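Local coordinates for protein transcriptional regulator (Actinomyces oris, PDB 5V8C) that probably acts as a LytR-Cps2A-Psr (LCP) family phosphotransferase that mediates glycosylation of a cell wall-anchored protein in a Gram-positive bacterium, at residues G20-I25 and L105-T110; G64-N69 and A251-D256; I68-D73 and D84-T89; I255-G260 and D276-Y281. All blocks are in the same frame, centred on the assembly; numbering follows the deposited sequence.

Interaction 1 of 4, residues G20-I25 and L105-T110; sequences GETWLI and LGIPTT
The side chain of Thr-110 lies across that of Glu-21 at nearly a right angle, its methyl CG2 4.0 Å from Glu-21 CG. The same residue hands its hydroxyl to the loop before the strand: OG1 gives a hydrogen bond to Gly-20 O at 3.2 Å, arriving 16° off the carbonyl plane. One torsion serves both tasks, since a chi1 of -71° sets CG2 opposite the backbone N and brings OG1 round beside it. With an alanine here, the carbonyl of Gly-20 would probably lose this hydroxyl partner and Glu-21 CG its methyl neighbour. The backbone adds a firmer link, from Thr-110 N to Thr-22 O at 2.8 Å. Further along, Ile-107 CD1 comes within 3.5 Å of Thr-22 OG1, and the methyl of Thr-109 rests on Leu-24, CG2 to CB 3.7 Å. Beyond the contact face, Trp-23 points NE1 straight at Glu-21 OE2, 2.8 Å away and in the indole plane, while the other carboxylate oxygen has a weak bond to His-111. Leu-24 goes on to pair with His-111 and Val-113, so the contact marks where strands 23-28 and 111-115 join as parallel neighbours in the central sheet of an alpha/beta fold.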
loop_
_atom_site.group_PDB
_atom_site.type_symbol
_atom_site.label_atom_id
_atom_site.label_comp_id
_atom_site.label_asym_id
_atom_site.label_seq_id
_atom_site.Cartn_x
_atom_site.Cartn_y
_atom_site.Cartn_z
ATOM N N GLY A 20 12.673 -13.455 -0.440
ATOM C CA GLY A 20 12.298 -14.197 0.754
ATOM C C GLY A 20 10.839 -13.999 1.091
ATOM O O GLY A 20 9.958 -14.327 0.286
ATOM N N GLU A 21 10.572 -13.446 2.280
ATOM C CA GLU A 21 9.204 -13.173 2.704
ATOM C C GLU A 21 8.725 -11.850 2.093
ATOM O O GLU A 21 9.343 -10.801 2.312
ATOM C CB GLU A 21 9.103 -13.156 4.234
ATOM C CG GLU A 21 7.675 -13.128 4.747
ATOM C CD GLU A 21 7.538 -13.415 6.229
ATOM O OE1 GLU A 21 7.609 -14.605 6.613
ATOM O OE2 GLU A 21 7.343 -12.452 7.005
ATOM N N THR A 22 7.682 -11.913 1.262
ATOM C CA THR A 22 7.134 -10.700 0.665
ATOM C C THR A 22 5.597 -10.682 0.820
ATOM O O THR A 22 4.881 -11.539 0.291
ATOM C CB THR A 22 7.675 -10.421 -0.757
ATOM O OG1 THR A 22 6.732 -9.655 -1.511
ATOM C CG2 THR A 22 8.088 -11.671 -1.505
ATOM N N TRP A 23 5.132 -9.745 1.656
ATOM C CA TRP A 23 3.729 -9.504 1.974
ATOM C C TRP A 23 3.155 -8.533 0.959
ATOM O O TRP A 23 3.806 -7.547 0.602
ATOM C CB TRP A 23 3.604 -8.890 3.384
ATOM C CG TRP A 23 3.952 -9.834 4.496
ATOM C CD1 TRP A 23 5.193 -10.293 4.828
ATOM C CD2 TRP A 23 3.041 -10.419 5.436
ATOM N NE1 TRP A 23 5.110 -11.143 5.907
ATOM C CE2 TRP A 23 3.799 -11.248 6.295
ATOM C CE3 TRP A 23 1.653 -10.320 5.644
ATOM C CZ2 TRP A 23 3.217 -11.973 7.342
ATOM C CZ3 TRP A 23 1.068 -11.100 6.632
ATOM C CH2 TRP A 23 1.847 -11.917 7.464
ATOM N N LEU A 24 1.954 -8.823 0.470
ATOM C CA LEU A 24 1.287 -7.930 -0.451
ATOM C C LEU A 24 0.130 -7.317 0.318
ATOM O O LEU A 24 -0.721 -8.045 0.847
ATOM C CB LEU A 24 0.805 -8.678 -1.706
ATOM C CG LEU A 24 0.019 -7.862 -2.747
ATOM C CD1 LEU A 24 0.809 -6.637 -3.233
ATOM C CD2 LEU A 24 -0.389 -8.734 -3.923
ATOM N N ILE A 25 0.174 -5.990 0.489
ATOM C CA ILE A 25 -0.881 -5.265 1.196
ATOM C C ILE A 25 -1.710 -4.532 0.172
ATOM O O ILE A 25 -1.175 -3.718 -0.575
ATOM C CB ILE A 25 -0.359 -4.325 2.318
ATOM C CG1 ILE A 25 0.556 -5.093 3.315
ATOM C CG2 ILE A 25 -1.535 -3.640 3.026
ATOM C CD1 ILE A 25 0.806 -4.399 4.666
ATOM N N LEU A 105 6.202 -7.985 -12.779
ATOM C CA LEU A 105 7.295 -7.343 -12.057
ATOM C C LEU A 105 8.262 -8.331 -11.443
ATOM O O LEU A 105 9.362 -7.944 -11.052
ATOM C CB LEU A 105 6.762 -6.368 -10.994
ATOM C CG LEU A 105 6.065 -5.115 -11.519
ATOM C CD1 LEU A 105 5.503 -4.293 -10.382
ATOM C CD2 LEU A 105 6.995 -4.277 -12.403
ATOM N N GLY A 106 7.849 -9.596 -11.383
ATOM C CA GLY A 106 8.631 -10.678 -10.806
ATOM C C GLY A 106 8.573 -10.712 -9.298
ATOM O O GLY A 106 9.519 -11.176 -8.658
ATOM N N ILE A 107 7.473 -10.211 -8.706
ATOM C CA ILE A 107 7.369 -10.229 -7.258
ATOM C C ILE A 107 6.559 -11.470 -6.807
ATOM O O ILE A 107 5.342 -11.538 -7.011
ATOM C CB ILE A 107 6.936 -8.868 -6.590
ATOM C CG1 ILE A 107 5.463 -8.840 -6.141
ATOM C CG2 ILE A 107 7.275 -7.637 -7.433
ATOM C CD1 ILE A 107 5.303 -9.150 -4.666
ATOM N N PRO A 108 7.243 -12.482 -6.219
ATOM C CA PRO A 108 6.526 -13.670 -5.735
ATOM C C PRO A 108 5.963 -13.439 -4.328
ATOM O O PRO A 108 6.705 -13.412 -3.343
ATOM C CB PRO A 108 7.597 -14.781 -5.780
ATOM C CG PRO A 108 8.922 -14.073 -6.039
ATOM C CD PRO A 108 8.682 -12.592 -5.923
ATOM N N THR A 109 4.644 -13.254 -4.247
ATOM C CA THR A 109 3.930 -13.004 -3.002
ATOM C C THR A 109 3.930 -14.242 -2.084
ATOM O O THR A 109 3.505 -15.323 -2.480
ATOM C CB THR A 109 2.535 -12.457 -3.318
ATOM O OG1 THR A 109 2.695 -11.215 -3.994
ATOM C CG2 THR A 109 1.683 -12.246 -2.082
ATOM N N THR A 110 4.407 -14.054 -0.853
ATOM C CA THR A 110 4.498 -15.085 0.180
ATOM C C THR A 110 3.251 -15.042 1.087
ATOM O O THR A 110 2.728 -16.093 1.463
ATOM C CB THR A 110 5.845 -14.919 0.913
ATOM O OG1 THR A 110 6.889 -15.313 0.023
ATOM C CG2 THR A 110 5.944 -15.741 2.190
#

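Interaction 2 of 4, residues G64-N69 and A251-D256; sequences GVTIIN and ATTIID
Ile-67, Asn-69 and Ile-255 each bury more than any other residue where strand 65-70 runs parallel to 252-256, the edge strand of the central mixed sheet. As parallel pairing requires, Ile-67 faces Ile-254 but bonds to the residues flanking it: its N reaches Thr-253 O at 2.8 Å, and its O accepts from Ile-255 N at 2.9 Å. Its side chain lies alongside that of Ile-254, with Ile-67 CB 3.9 Å from Ile-254 CG1. Helix 182-208 covers this face, and a bound polyether, probably from the crystallisation liquor, lies about 4 Å from the Ile-67 side chain, consistent with an apolar pocket such as holds lipid in LCP relatives. Ile-255 belongs to the other face, where its CG2 meets Thr-66 CG2 at 4.1 Å and Ile-68 CG1 at 4.2 Å; Tyr-281 also packs on those two residues. Asn-69 joins the pairing twice, by its backbone N to Ile-255 O and by its amide. With CG anti to the backbone N (chi1 -179°), that amide runs beside the Asp-256 carboxylate, their planes 70° apart, and ND2 meets OD2 at 2.9 Å on its syn side, by a bent bond tilted out of the carboxylate plane.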
loop_
_atom_site.group_PDB
_atom_site.type_symbol
_atom_site.label_atom_id
_atom_site.label_comp_id
_atom_site.label_asym_id
_atom_site.label_seq_id
_atom_site.Cartn_x
_atom_site.Cartn_y
_atom_site.Cartn_z
ATOM N N GLY A 64 16.647 -4.951 7.839
ATOM C CA GLY A 64 15.546 -4.232 8.469
ATOM C C GLY A 64 14.211 -4.540 7.822
ATOM O O GLY A 64 13.860 -5.708 7.657
ATOM N N VAL A 65 13.445 -3.504 7.478
ATOM C CA VAL A 65 12.137 -3.634 6.824
ATOM C C VAL A 65 12.016 -2.544 5.762
ATOM O O VAL A 65 12.243 -1.373 6.061
ATOM C CB VAL A 65 10.935 -3.612 7.823
ATOM C CG1 VAL A 65 9.598 -3.405 7.101
ATOM C CG2 VAL A 65 10.890 -4.881 8.676
ATOM N N THR A 66 11.673 -2.938 4.527
ATOM C CA THR A 66 11.475 -2.028 3.409
ATOM C C THR A 66 10.061 -2.179 2.873
ATOM O O THR A 66 9.560 -3.294 2.724
ATOM C CB THR A 66 12.567 -2.228 2.334
ATOM O OG1 THR A 66 13.812 -1.776 2.860
ATOM C CG2 THR A 66 12.287 -1.461 1.045
ATOM N N ILE A 67 9.407 -1.053 2.621
ATOM C CA ILE A 67 8.071 -1.018 2.049
ATOM C C ILE A 67 8.173 -0.316 0.700
ATOM O O ILE A 67 8.691 0.797 0.619
ATOM C CB ILE A 67 7.063 -0.345 3.016
ATOM C CG1 ILE A 67 6.840 -1.225 4.260
ATOM C CG2 ILE A 67 5.737 -0.014 2.318
ATOM C CD1 ILE A 67 6.300 -0.489 5.451
ATOM N N ILE A 68 7.770 -1.017 -0.362
ATOM C CA ILE A 68 7.787 -0.501 -1.729
ATOM C C ILE A 68 6.361 -0.230 -2.153
ATOM O O ILE A 68 5.543 -1.152 -2.219
ATOM C CB ILE A 68 8.582 -1.396 -2.727
ATOM C CG1 ILE A 68 10.075 -1.432 -2.331
ATOM C CG2 ILE A 68 8.428 -0.882 -4.166
ATOM C CD1 ILE A 68 10.787 -2.667 -2.640
ATOM N N ASN A 69 6.039 1.057 -2.321
ATOM C CA ASN A 69 4.699 1.488 -2.690
ATOM C C ASN A 69 4.597 1.441 -4.211
ATOM O O ASN A 69 5.382 2.090 -4.904
ATOM C CB ASN A 69 4.415 2.886 -2.106
ATOM C CG ASN A 69 3.043 3.462 -2.393
ATOM O OD1 ASN A 69 2.032 2.753 -2.468
ATOM N ND2 ASN A 69 2.970 4.782 -2.498
ATOM N N ALA A 251 16.032 0.976 10.773
ATOM C CA ALA A 251 16.100 0.215 9.534
ATOM C C ALA A 251 14.703 -0.026 8.945
ATOM O O ALA A 251 14.400 -1.123 8.484
ATOM C CB ALA A 251 16.817 -1.097 9.787
ATOM N N THR A 252 13.851 1.008 8.980
ATOM C CA THR A 252 12.493 0.970 8.431
ATOM C C THR A 252 12.400 2.018 7.326
ATOM O O THR A 252 12.659 3.191 7.581
ATOM C CB THR A 252 11.473 1.121 9.563
ATOM O OG1 THR A 252 11.266 -0.167 10.145
ATOM C CG2 THR A 252 10.154 1.697 9.097
ATOM N N THR A 253 12.141 1.590 6.085
ATOM C CA THR A 253 12.173 2.509 4.953
ATOM C C THR A 253 10.993 2.332 4.034
ATOM O O THR A 253 10.570 1.204 3.795
ATOM C CB THR A 253 13.510 2.380 4.169
ATOM O OG1 THR A 253 13.537 1.142 3.467
ATOM C CG2 THR A 253 14.751 2.507 5.062
ATOM N N ILE A 254 10.474 3.452 3.500
ATOM C CA ILE A 254 9.358 3.466 2.553
ATOM C C ILE A 254 9.806 4.147 1.276
ATOM O O ILE A 254 10.214 5.310 1.298
ATOM C CB ILE A 254 8.065 4.107 3.128
ATOM C CG1 ILE A 254 7.517 3.278 4.294
ATOM C CG2 ILE A 254 7.005 4.267 2.028
ATOM C CD1 ILE A 254 6.882 4.082 5.381
ATOM N N ILE A 255 9.709 3.423 0.165
ATOM C CA ILE A 255 10.115 3.932 -1.136
ATOM C C ILE A 255 9.021 3.719 -2.175
ATOM O O ILE A 255 8.324 2.702 -2.168
ATOM C CB ILE A 255 11.520 3.417 -1.595
ATOM C CG1 ILE A 255 11.629 3.310 -3.132
ATOM C CG2 ILE A 255 11.931 2.101 -0.906
ATOM C CD1 ILE A 255 13.061 3.548 -3.741
ATOM N N ASP A 256 8.829 4.747 -3.012
ATOM C CA ASP A 256 7.940 4.738 -4.160
ATOM C C ASP A 256 8.712 4.205 -5.350
ATOM O O ASP A 256 9.877 4.565 -5.543
ATOM C CB ASP A 256 7.430 6.146 -4.444
ATOM C CG ASP A 256 6.318 6.540 -3.496
ATOM O OD1 ASP A 256 6.631 7.059 -2.401
ATOM O OD2 ASP A 256 5.138 6.235 -3.802
#

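Interaction 3 of 4, residues I68-D73 and D84-T89. With PO4 (phosphate ion), chain C.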
loop_
_atom_site.group_PDB
_atom_site.type_symbol
_atom_site.label_atom_id
_atom_site.label_comp_id
_atom_site.label_asym_id
_atom_site.label_seq_id
_atom_site.Cartn_x
_atom_site.Cartn_y
_atom_site.Cartn_z
ATOM N N ILE A 68 7.770 -1.017 -0.362
ATOM C CA ILE A 68 7.787 -0.501 -1.729
ATOM C C ILE A 68 6.361 -0.230 -2.153
ATOM O O ILE A 68 5.543 -1.152 -2.219
ATOM C CB ILE A 68 8.582 -1.396 -2.727
ATOM C CG1 ILE A 68 10.075 -1.432 -2.331
ATOM C CG2 ILE A 68 8.428 -0.882 -4.166
ATOM C CD1 ILE A 68 10.787 -2.667 -2.640
ATOM N N ASN A 69 6.039 1.057 -2.321
ATOM C CA ASN A 69 4.699 1.488 -2.690
ATOM C C ASN A 69 4.597 1.441 -4.211
ATOM O O ASN A 69 5.382 2.090 -4.904
ATOM C CB ASN A 69 4.415 2.886 -2.106
ATOM C CG ASN A 69 3.043 3.462 -2.393
ATOM O OD1 ASN A 69 2.032 2.753 -2.468
ATOM N ND2 ASN A 69 2.970 4.782 -2.498
ATOM N N LEU A 70 3.736 0.556 -4.724
ATOM C CA LEU A 70 3.562 0.373 -6.164
ATOM C C LEU A 70 2.426 1.254 -6.673
ATOM O O LEU A 70 1.289 1.086 -6.223
ATOM C CB LEU A 70 3.296 -1.099 -6.499
ATOM C CG LEU A 70 4.397 -2.102 -6.140
ATOM C CD1 LEU A 70 3.903 -3.531 -6.306
ATOM C CD2 LEU A 70 5.654 -1.880 -6.965
ATOM N N PRO A 71 2.712 2.221 -7.579
ATOM C CA PRO A 71 1.642 3.109 -8.076
ATOM C C PRO A 71 0.521 2.352 -8.799
ATOM O O PRO A 71 0.802 1.496 -9.633
ATOM C CB PRO A 71 2.387 4.080 -8.996
ATOM C CG PRO A 71 3.622 3.373 -9.387
ATOM C CD PRO A 71 4.009 2.546 -8.203
ATOM N N ARG A 72 -0.743 2.631 -8.427
ATOM C CA ARG A 72 -1.944 1.960 -8.944
ATOM C C ARG A 72 -2.143 2.093 -10.466
ATOM O O ARG A 72 -2.684 1.187 -11.101
ATOM C CB ARG A 72 -3.200 2.437 -8.182
ATOM C CG ARG A 72 -3.537 3.926 -8.385
ATOM C CD ARG A 72 -4.803 4.394 -7.672
ATOM N NE ARG A 72 -6.007 3.675 -8.103
ATOM C CZ ARG A 72 -6.689 3.940 -9.214
ATOM N NH1 ARG A 72 -6.273 4.888 -10.046
ATOM N NH2 ARG A 72 -7.784 3.252 -9.508
ATOM N N ASP A 73 -1.714 3.231 -11.035
ATOM C CA ASP A 73 -1.851 3.544 -12.459
ATOM C C ASP A 73 -0.783 2.858 -13.306
ATOM O O ASP A 73 -0.901 2.839 -14.525
ATOM C CB ASP A 73 -1.865 5.069 -12.690
ATOM C CG ASP A 73 -0.783 5.846 -11.948
ATOM O OD1 ASP A 73 -0.805 5.848 -10.691
ATOM O OD2 ASP A 73 0.044 6.510 -12.622
ATOM N N ASP A 84 -2.419 -4.817 -18.175
ATOM C CA ASP A 84 -3.428 -4.247 -17.285
ATOM C C ASP A 84 -2.761 -3.268 -16.340
ATOM O O ASP A 84 -1.583 -3.432 -16.011
ATOM C CB ASP A 84 -4.117 -5.335 -16.431
ATOM C CG ASP A 84 -4.890 -6.441 -17.146
ATOM O OD1 ASP A 84 -5.144 -6.306 -18.372
ATOM O OD2 ASP A 84 -5.281 -7.425 -16.467
ATOM N N ARG A 85 -3.528 -2.289 -15.834
ATOM C CA ARG A 85 -3.020 -1.390 -14.809
ATOM C C ARG A 85 -3.169 -2.105 -13.470
ATOM O O ARG A 85 -4.124 -2.869 -13.284
ATOM C CB ARG A 85 -3.792 -0.067 -14.784
ATOM C CG ARG A 85 -3.472 0.867 -15.940
ATOM C CD ARG A 85 -4.166 2.211 -15.775
ATOM N NE ARG A 85 -5.585 2.045 -15.464
ATOM C CZ ARG A 85 -6.244 2.770 -14.571
ATOM N NH1 ARG A 85 -5.631 3.750 -13.919
ATOM N NH2 ARG A 85 -7.529 2.537 -14.337
ATOM N N LEU A 86 -2.227 -1.861 -12.543
ATOM C CA LEU A 86 -2.207 -2.460 -11.212
ATOM C C LEU A 86 -3.572 -2.396 -10.500
ATOM O O LEU A 86 -4.012 -3.386 -9.921
ATOM C CB LEU A 86 -1.121 -1.788 -10.358
ATOM C CG LEU A 86 0.114 -2.615 -10.033
ATOM C CD1 LEU A 86 0.925 -2.891 -11.273
ATOM C CD2 LEU A 86 0.986 -1.891 -9.046
ATOM N N ALA A 87 -4.254 -1.252 -10.581
ATOM C CA ALA A 87 -5.557 -1.056 -9.945
ATOM C C ALA A 87 -6.644 -1.956 -10.548
ATOM O O ALA A 87 -7.543 -2.411 -9.841
ATOM C CB ALA A 87 -5.968 0.407 -10.060
ATOM N N THR A 88 -6.538 -2.213 -11.849
ATOM C CA THR A 88 -7.498 -2.975 -12.628
ATOM C C THR A 88 -7.327 -4.488 -12.424
ATOM O O THR A 88 -8.318 -5.212 -12.487
ATOM C CB THR A 88 -7.440 -2.488 -14.082
ATOM O OG1 THR A 88 -8.483 -1.539 -14.243
ATOM C CG2 THR A 88 -7.568 -3.601 -15.116
ATOM N N THR A 89 -6.104 -4.956 -12.115
ATOM C CA THR A 89 -5.847 -6.381 -11.860
ATOM C C THR A 89 -6.688 -6.963 -10.700
ATOM O O THR A 89 -6.893 -8.174 -10.656
ATOM C CB THR A 89 -4.350 -6.650 -11.649
ATOM O OG1 THR A 89 -3.943 -6.035 -10.429
ATOM C CG2 THR A 89 -3.486 -6.169 -12.811
HETATM P P PO4 C . -9.960 5.876 -12.295
HETATM O O1 PO4 C . -11.103 5.801 -13.412
HETATM O O2 PO4 C . -8.589 5.336 -12.920
HETATM O O3 PO4 C . -10.370 4.955 -11.052
HETATM O O4 PO4 C . -9.784 7.344 -11.821
#
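An anion pocket forms where Arg-72 and Arg-85 lie side by side, pointing the same way toward one phosphate ion, probably from the crystallisation liquor. Their guanidinium planes stand 77° apart. Both bonds to the anion are weak: Arg-85 NH2 reaches phosphate O2 at 3.3 Å, at the edge of its guanidinium, and Arg-72 NH2 reaches O3 at 3.5 Å. The anion probably offsets the closeness of the two like charges, to which Arg-51 adds a third beside Arg-85. Arg-72 leaves its backbone by the crowded position between N and carbonyl carbon (chi1 65°), and a bend at chi3 helps lay the guanidinium against Ala-87, whose CB sits over one face, 3.4 Å from NH2. Beneath the arginines the backbones are joined directly: Ala-87 N bonds to a lone pair of Arg-72 O at 2.9 Å, and Arg-85 CG packs on Asp-73 O at 3.5 Å. Leu-86 points inward, its CD2 3.5 Å from Leu-70 CB. One arginine just past a central strand and one from the small hairpin 75-77/83-85 thus converge on phosphate, an arrangement consistent with the pyrophosphate-binding site of LCP phosphotransferases.

Interaction 4 of 4, residues I255-G260 and D276-Y281; sequences IDLPTG and DLLARY
Leu-277 meets three residues of 255-260 with its isobutyl group. Its CG stands opposite the backbone N (chi1 -169°), and this projects the branch from the helix toward the end of the edge strand. There CD2 meets Ile-255 CD1 tip to tip at 3.8 Å, while CD1 takes the other direction and crosses Leu-257, 3.8 Å from its CD2. Between these, CG sits 4.0 Å from Pro-258 CD. Were a serine to stand in place of Leu-277, Ile-255 CD1 and the ring of Pro-258 would probably lose their apolar partner, and a gap would open between strand end and helix. Next in sequence, Leu-278 offers CG to the same methyl, Leu-257 CD2, at 4.0 Å; the two side chains cross at about a right angle, and Leu-257 CD2 thus touches both helix leucines. Arg-280 N makes a helical bond to Asp-276 O, and its CB stands over one face of the Tyr-281 ring. On the loop side, Pro-258 centres an inverse gamma turn, and its carbonyl accepts from Ser-274 and Asn-271. This is apolar helix-on-sheet packing of an alpha/beta fold, helix 272-280 meeting the end of edge strand 252-256 and the loop that follows, on the sheet face that carries Ile-255.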
loop_
_atom_site.group_PDB
_atom_site.type_symbol
_atom_site.label_atom_id
_atom_site.label_comp_id
_atom_site.label_asym_id
_atom_site.label_seq_id
_atom_site.Cartn_x
_atom_site.Cartn_y
_atom_site.Cartn_z
ATOM N N ILE A 255 9.709 3.423 0.165
ATOM C CA ILE A 255 10.115 3.932 -1.136
ATOM C C ILE A 255 9.021 3.719 -2.175
ATOM O O ILE A 255 8.324 2.702 -2.168
ATOM C CB ILE A 255 11.520 3.417 -1.595
ATOM C CG1 ILE A 255 11.629 3.310 -3.132
ATOM C CG2 ILE A 255 11.931 2.101 -0.906
ATOM C CD1 ILE A 255 13.061 3.548 -3.741
ATOM N N ASP A 256 8.829 4.747 -3.012
ATOM C CA ASP A 256 7.940 4.738 -4.160
ATOM C C ASP A 256 8.712 4.205 -5.350
ATOM O O ASP A 256 9.877 4.565 -5.543
ATOM C CB ASP A 256 7.430 6.146 -4.444
ATOM C CG ASP A 256 6.318 6.540 -3.496
ATOM O OD1 ASP A 256 6.631 7.059 -2.401
ATOM O OD2 ASP A 256 5.138 6.235 -3.802
ATOM N N LEU A 257 8.089 3.284 -6.100
ATOM C CA LEU A 257 8.654 2.681 -7.304
ATOM C C LEU A 257 9.043 3.815 -8.276
ATOM O O LEU A 257 8.192 4.641 -8.619
ATOM C CB LEU A 257 7.577 1.777 -7.928
ATOM C CG LEU A 257 7.962 0.439 -8.578
ATOM C CD1 LEU A 257 7.617 0.427 -10.041
ATOM C CD2 LEU A 257 9.387 0.018 -8.286
ATOM N N PRO A 258 10.331 3.957 -8.634
ATOM C CA PRO A 258 10.719 5.082 -9.506
ATOM C C PRO A 258 10.314 4.938 -10.977
ATOM O O PRO A 258 11.086 4.429 -11.791
ATOM C CB PRO A 258 12.237 5.177 -9.316
ATOM C CG PRO A 258 12.656 3.819 -8.910
ATOM C CD PRO A 258 11.488 3.112 -8.283
ATOM N N THR A 259 9.113 5.412 -11.329
ATOM C CA THR A 259 8.644 5.378 -12.721
ATOM C C THR A 259 9.067 6.658 -13.442
ATOM O O THR A 259 9.328 7.669 -12.791
ATOM C CB THR A 259 7.125 5.159 -12.789
ATOM O OG1 THR A 259 6.445 6.300 -12.259
ATOM C CG2 THR A 259 6.680 3.893 -12.067
ATOM N N GLY A 260 9.114 6.611 -14.769
ATOM C CA GLY A 260 9.476 7.762 -15.590
ATOM C C GLY A 260 8.508 8.927 -15.470
ATOM O O GLY A 260 7.442 8.779 -14.860
ATOM N N ASP A 276 15.694 -2.105 -11.689
ATOM C CA ASP A 276 16.903 -2.234 -10.860
ATOM C C ASP A 276 16.552 -2.251 -9.378
ATOM O O ASP A 276 17.023 -3.120 -8.644
ATOM C CB ASP A 276 17.901 -1.093 -11.144
ATOM C CG ASP A 276 18.367 -0.990 -12.585
ATOM O OD1 ASP A 276 18.708 -2.041 -13.179
ATOM O OD2 ASP A 276 18.462 0.150 -13.094
ATOM N N LEU A 277 15.718 -1.286 -8.947
ATOM C CA LEU A 277 15.216 -1.163 -7.582
ATOM C C LEU A 277 14.548 -2.480 -7.181
ATOM O O LEU A 277 14.753 -2.949 -6.071
ATOM C CB LEU A 277 14.208 0.008 -7.528
ATOM C CG LEU A 277 13.692 0.535 -6.157
ATOM C CD1 LEU A 277 12.303 0.031 -5.854
ATOM C CD2 LEU A 277 14.671 0.291 -5.012
ATOM N N LEU A 278 13.809 -3.102 -8.109
ATOM C CA LEU A 278 13.140 -4.371 -7.878
ATOM C C LEU A 278 14.123 -5.528 -7.940
ATOM O O LEU A 278 13.937 -6.517 -7.228
ATOM C CB LEU A 278 11.987 -4.575 -8.878
ATOM C CG LEU A 278 10.692 -3.798 -8.596
ATOM C CD1 LEU A 278 9.805 -3.761 -9.819
ATOM C CD2 LEU A 278 9.917 -4.408 -7.452
ATOM N N ALA A 279 15.186 -5.398 -8.761
ATOM C CA ALA A 279 16.232 -6.421 -8.891
ATOM C C ALA A 279 17.106 -6.486 -7.645
ATOM O O ALA A 279 17.689 -7.532 -7.372
ATOM C CB ALA A 279 17.097 -6.151 -10.109
ATOM N N ARG A 280 17.224 -5.365 -6.910
ATOM C CA ARG A 280 17.975 -5.303 -5.657
ATOM C C ARG A 280 17.382 -6.292 -4.638
ATOM O O ARG A 280 18.123 -7.060 -4.018
ATOM C CB ARG A 280 17.951 -3.877 -5.078
ATOM C CG ARG A 280 18.900 -2.920 -5.781
ATOM C CD ARG A 280 18.962 -1.558 -5.110
ATOM N NE ARG A 280 19.892 -0.667 -5.805
ATOM C CZ ARG A 280 21.163 -0.490 -5.457
ATOM N NH1 ARG A 280 21.662 -1.111 -4.395
ATOM N NH2 ARG A 280 21.941 0.324 -6.159
ATOM N N TYR A 281 16.034 -6.317 -4.540
ATOM C CA TYR A 281 15.274 -7.171 -3.626
ATOM C C TYR A 281 14.943 -8.559 -4.214
ATOM O O TYR A 281 14.101 -9.274 -3.678
ATOM C CB TYR A 281 14.012 -6.427 -3.138
ATOM C CG TYR A 281 14.320 -5.063 -2.554
ATOM C CD1 TYR A 281 14.872 -4.935 -1.280
ATOM C CD2 TYR A 281 14.113 -3.904 -3.290
ATOM C CE1 TYR A 281 15.215 -3.687 -0.762
ATOM C CE2 TYR A 281 14.447 -2.650 -2.781
ATOM C CZ TYR A 281 15.000 -2.547 -1.516
ATOM O OH TYR A 281 15.324 -1.311 -1.012
#

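All four contacts reach the central mixed sheet, with centres 11 to 17 Å apart. Interaction 1 joins strand 23-28 to the approach of strand 111-115, whereas interaction 2 pairs 65-70 with the edge strand 252-256. The latter two strands lead on to the others: 65-70 runs into the arginine pocket of interaction 3, and 252-256 into the helix packing of interaction 4. Along the chain, interaction 3 falls between the two segments of interaction 1, while interaction 4 comes last. Leu-105 of interaction 1 touches Leu-70 of interaction 3 and Leu-278 of interaction 4. The principle is familiar: a sheet is assembled from distant segments, and here the loop past one central strand, with the small hairpin, forms the probable phosphate-binding site.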